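Local coordinates for MutT/nudix family protein (Streptococcus pneumoniae, PDB 4HFQ) that hydrolyses UDP-linked precursors of peptidoglycan biosynthesis as a Nudix-family UDP-X diphosphatase, at residues Asp26-Asp29 with Arg30-Tyr33; Trp191-Gln195 with Gly196-Gln200. One frame throughout, in Å; residues are numbered along the deposited sequence.

Both interactions are local contacts at a helix end, one at each type of terminus. Interaction 1 (26-33) opens helix 27-47 in the N-terminal helical region, whereas interaction 2 (191-200) closes helix 184-194 of the Nudix domain and leads to strand 201-202. They share no element, lie on opposite sides of the chain's centre, and have centres about 49 Å apart. Both rest on backbone bonds. Interaction 1 is partly buried, its Asp29 and Tyr33 being covered in a dimer contact; a side-chain carboxylate caps it and a salt bridge is added. Interaction 2 is a surface contact with Val193 as its buried residue; backbone capping bonds are joined there by a weak amide-imidazole bond and a CH-pi contact.

Interaction 1 of 2, residues Asp26-Asp29 with Arg30-Tyr33; sequences DPFD and RERY
Asp29 and Arg32 form a salt bridge one helical turn apart, with Arg32 NH1 2.9 Å from Asp29 OD1. The carboxylate and guanidinium planes stand 69° apart: OD1 lies almost exactly in the guanidinium plane, while NH1 reaches that oxygen from above the carboxylate plane. Arg32 places its CG beside its own backbone N (chi1 -71°) and runs extended to NE, which carries the guanidinium back over the preceding turn. One guanidinium face then lies over Phe28 O, toward its rim, and NH2 comes 4.0 Å from Phe28 CB.

Beneath these side chains, i to i+4 backbone bonds run through the opening turns of the helix, among them Arg30 N to Asp26 O at 2.9 Å and Tyr33 N to Asp29 O at 3.0 Å. Asp26 is the N-cap of helix 27-47: its OD1 accepts from Asp29 N at 3.1 Å through the anti lone pair, and more weakly from Phe28 N. A water links the cap to the salt bridge, donating to Asp26 OD1 and accepting from Arg32 NH1, each at 2.9 Å. A second water donates to Phe28 O.

Further out, the second subunit completes the polar contacts of the buried residues. Asp29 OD1 also bonds Tyr33 OH of that subunit and OD2 bonds its Thr24 OG1, and reciprocally Tyr33 OH meets Asp29 OD1 and Arg32 NE of the partner. The two Tyr33 rings meet with planes about 10° apart, and within the chain Tyr33 rests on Thr17 and Leu21 of helix 3-23.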
# COMPACT_ATOMS: atom_id res chain seq x y z
N ASP A 26 5.70 3.91 26.22
CA ASP A 26 5.31 4.70 27.38
C ASP A 26 3.82 4.64 27.61
O ASP A 26 3.04 4.85 26.67
CB ASP A 26 5.74 6.16 27.21
CG ASP A 26 5.40 6.99 28.43
OD1 ASP A 26 4.28 7.52 28.50
OD2 ASP A 26 6.27 7.09 29.32
N PRO A 27 3.38 4.36 28.85
CA PRO A 27 1.95 4.21 29.11
C PRO A 27 1.13 5.48 28.89
O PRO A 27 -0.03 5.38 28.52
CB PRO A 27 1.86 3.76 30.58
CG PRO A 27 3.18 4.10 31.18
CD PRO A 27 4.19 4.08 30.06
N PHE A 28 1.72 6.66 29.09
CA PHE A 28 0.97 7.88 28.85
C PHE A 28 0.85 8.17 27.36
O PHE A 28 -0.20 8.63 26.93
CB PHE A 28 1.56 9.08 29.59
CG PHE A 28 1.53 8.94 31.09
CD1 PHE A 28 2.60 8.35 31.76
CD2 PHE A 28 0.44 9.38 31.83
CE1 PHE A 28 2.59 8.21 33.14
CE2 PHE A 28 0.42 9.25 33.22
CZ PHE A 28 1.50 8.66 33.87
N ASP A 29 1.87 7.84 26.58
CA ASP A 29 1.75 7.92 25.12
C ASP A 29 0.71 6.92 24.61
O ASP A 29 -0.12 7.26 23.78
CB ASP A 29 3.10 7.70 24.43
CG ASP A 29 4.00 8.92 24.51
OD1 ASP A 29 3.53 10.03 24.18
OD2 ASP A 29 5.18 8.76 24.88
N ARG A 30 0.72 5.70 25.16
CA ARG A 30 -0.30 4.71 24.78
C ARG A 30 -1.70 5.29 24.99
O ARG A 30 -2.55 5.21 24.11
CB ARG A 30 -0.14 3.41 25.58
CG ARG A 30 -1.25 2.42 25.32
CD ARG A 30 -0.92 1.06 25.92
NE ARG A 30 -2.02 0.13 25.68
CZ ARG A 30 -2.22 -0.54 24.54
NH1 ARG A 30 -1.35 -0.46 23.55
NH2 ARG A 30 -3.27 -1.33 24.43
N GLU A 31 -1.93 5.89 26.16
CA GLU A 31 -3.22 6.47 26.47
C GLU A 31 -3.59 7.58 25.50
O GLU A 31 -4.73 7.69 25.10
CB GLU A 31 -3.22 7.02 27.88
CG GLU A 31 -4.58 7.53 28.31
CD GLU A 31 -4.57 7.99 29.75
OE1 GLU A 31 -3.54 8.53 30.20
OE2 GLU A 31 -5.61 7.81 30.42
N ARG A 32 -2.62 8.41 25.13
CA ARG A 32 -2.85 9.47 24.14
C ARG A 32 -3.33 8.90 22.81
O ARG A 32 -4.32 9.39 22.25
CB ARG A 32 -1.60 10.32 23.92
CG ARG A 32 -1.25 11.22 25.07
CD ARG A 32 0.11 11.90 24.85
NE ARG A 32 0.41 12.47 26.12
CZ ARG A 32 1.46 12.22 26.87
NH1 ARG A 32 2.51 11.51 26.42
NH2 ARG A 32 1.50 12.81 28.04
N TYR A 33 -2.65 7.86 22.31
CA TYR A 33 -3.09 7.24 21.06
C TYR A 33 -4.46 6.60 21.21
O TYR A 33 -5.27 6.68 20.29
CB TYR A 33 -2.07 6.24 20.54
CG TYR A 33 -0.72 6.81 20.17
CD1 TYR A 33 -0.60 7.78 19.15
CD2 TYR A 33 0.44 6.36 20.78
CE1 TYR A 33 0.65 8.30 18.80
CE2 TYR A 33 1.68 6.88 20.45
CZ TYR A 33 1.78 7.82 19.44
OH TYR A 33 3.02 8.31 19.08
O HOH W 1 4.41 10.41 28.32
O HOH W 2 -1.92 10.21 28.69

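Interaction 2 of 2, residues Trp191-Gln195 with Gly196-Gln200; sequences WQVYQ and GHRGQ
His197 sets its CG beside the backbone N (chi1 -59°), and Gln192, bent at chi2 (-57°), turns its amide to the edge of the imidazole. Gln192 NE2 arrives there in plane, 2.7 Å from His197 ND1; the bond is weak, its N-H pointing well off the line to the acceptor. The backbone beneath is a Schellman motif ending helix 184-194. Gly196 takes the positive phi of 73°, and two bonds run back into the last turn. His197 N, 2.9 Å from Gln192 O, lies nearly in line with that C=O bond, though its N-H is bent away from linear; Gly196 N meets Val193 O, also at 2.9 Å, from above the carbonyl plane.

Gln195 CB packs over one face of the His197 ring in a CH-pi contact, 3.7 Å from the centroid. Val193, buried against Leu128 of strand 120-132, presents CG2 to Arg198 NE and to Gly199 O, the latter at 3.5 Å. Val193 O also accepts from Arg126 NH1. A water donates to both Val193 O and Arg198 O. The Arg198 side chain runs alongside the residues that follow it, NE donating to Gly199 O at 2.8 Å in the carbonyl plane.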
# COMPACT_ATOMS: atom_id res chain seq x y z
N TRP A 191 -4.85 -1.65 -21.15
CA TRP A 191 -4.83 -2.03 -22.54
C TRP A 191 -3.61 -1.48 -23.25
O TRP A 191 -2.96 -2.19 -24.02
CB TRP A 191 -6.12 -1.57 -23.20
CG TRP A 191 -6.24 -1.88 -24.66
CD1 TRP A 191 -5.98 -1.02 -25.72
CD2 TRP A 191 -6.69 -3.12 -25.27
NE1 TRP A 191 -6.21 -1.66 -26.92
CE2 TRP A 191 -6.65 -2.92 -26.71
CE3 TRP A 191 -7.11 -4.35 -24.77
CZ2 TRP A 191 -7.02 -3.91 -27.61
CZ3 TRP A 191 -7.48 -5.35 -25.68
CH2 TRP A 191 -7.43 -5.13 -27.06
N GLN A 192 -3.27 -0.22 -22.97
CA GLN A 192 -2.09 0.39 -23.56
C GLN A 192 -0.80 -0.30 -23.11
O GLN A 192 0.11 -0.51 -23.92
CB GLN A 192 -2.05 1.90 -23.27
CG GLN A 192 -3.21 2.68 -23.90
CD GLN A 192 -3.31 2.51 -25.41
OE1 GLN A 192 -4.41 2.30 -25.96
NE2 GLN A 192 -2.17 2.55 -26.07
N VAL A 193 -0.70 -0.66 -21.82
CA VAL A 193 0.48 -1.40 -21.34
C VAL A 193 0.55 -2.80 -22.00
O VAL A 193 1.58 -3.23 -22.50
CB VAL A 193 0.47 -1.57 -19.81
CG1 VAL A 193 1.71 -2.35 -19.35
CG2 VAL A 193 0.43 -0.23 -19.09
N TYR A 194 -0.60 -3.47 -22.01
CA TYR A 194 -0.71 -4.82 -22.56
C TYR A 194 -0.26 -4.87 -24.03
O TYR A 194 0.43 -5.80 -24.43
CB TYR A 194 -2.14 -5.32 -22.41
CG TYR A 194 -2.42 -6.59 -23.19
CD1 TYR A 194 -1.94 -7.81 -22.74
CD2 TYR A 194 -3.13 -6.56 -24.39
CE1 TYR A 194 -2.17 -8.98 -23.46
CE2 TYR A 194 -3.38 -7.72 -25.10
CZ TYR A 194 -2.88 -8.91 -24.63
OH TYR A 194 -3.11 -10.09 -25.34
N GLN A 195 -0.66 -3.85 -24.80
CA GLN A 195 -0.33 -3.77 -26.22
C GLN A 195 1.08 -3.21 -26.47
O GLN A 195 1.47 -3.01 -27.63
CB GLN A 195 -1.36 -2.91 -26.97
CG GLN A 195 -2.81 -3.38 -26.87
CD GLN A 195 -3.05 -4.68 -27.62
OE1 GLN A 195 -2.18 -5.18 -28.31
NE2 GLN A 195 -4.25 -5.23 -27.47
N GLY A 196 1.84 -2.95 -25.40
CA GLY A 196 3.23 -2.49 -25.51
C GLY A 196 3.37 -1.05 -25.99
O GLY A 196 4.45 -0.66 -26.44
N HIS A 197 2.31 -0.27 -25.85
CA HIS A 197 2.34 1.14 -26.24
C HIS A 197 2.95 2.00 -25.18
O HIS A 197 3.29 3.16 -25.41
CB HIS A 197 0.94 1.63 -26.57
CG HIS A 197 0.26 0.87 -27.69
ND1 HIS A 197 -1.04 1.04 -27.98
CD2 HIS A 197 0.74 -0.09 -28.59
CE1 HIS A 197 -1.39 0.23 -29.00
NE2 HIS A 197 -0.30 -0.44 -29.38
N ARG A 198 3.10 1.45 -23.98
CA ARG A 198 3.80 2.13 -22.89
C ARG A 198 4.27 1.06 -21.94
O ARG A 198 3.85 -0.08 -22.05
CB ARG A 198 2.88 3.11 -22.17
CG ARG A 198 1.62 2.46 -21.63
CD ARG A 198 1.10 3.23 -20.44
NE ARG A 198 2.05 3.14 -19.34
CZ ARG A 198 2.17 4.02 -18.36
NH1 ARG A 198 1.37 5.08 -18.32
NH2 ARG A 198 3.07 3.83 -17.41
N GLY A 199 5.16 1.43 -21.02
CA GLY A 199 5.69 0.50 -20.04
C GLY A 199 4.75 0.31 -18.86
O GLY A 199 3.69 0.94 -18.76
N GLN A 200 5.17 -0.57 -17.98
CA GLN A 200 4.49 -0.85 -16.73
C GLN A 200 4.02 0.42 -16.01
O GLN A 200 4.79 1.38 -15.87
CB GLN A 200 5.46 -1.60 -15.84
CG GLN A 200 4.83 -2.03 -14.53
CD GLN A 200 5.72 -3.00 -13.81
OE1 GLN A 200 5.56 -4.23 -13.93
NE2 GLN A 200 6.71 -2.47 -13.10
O HOH W 3 4.58 -2.68 -21.73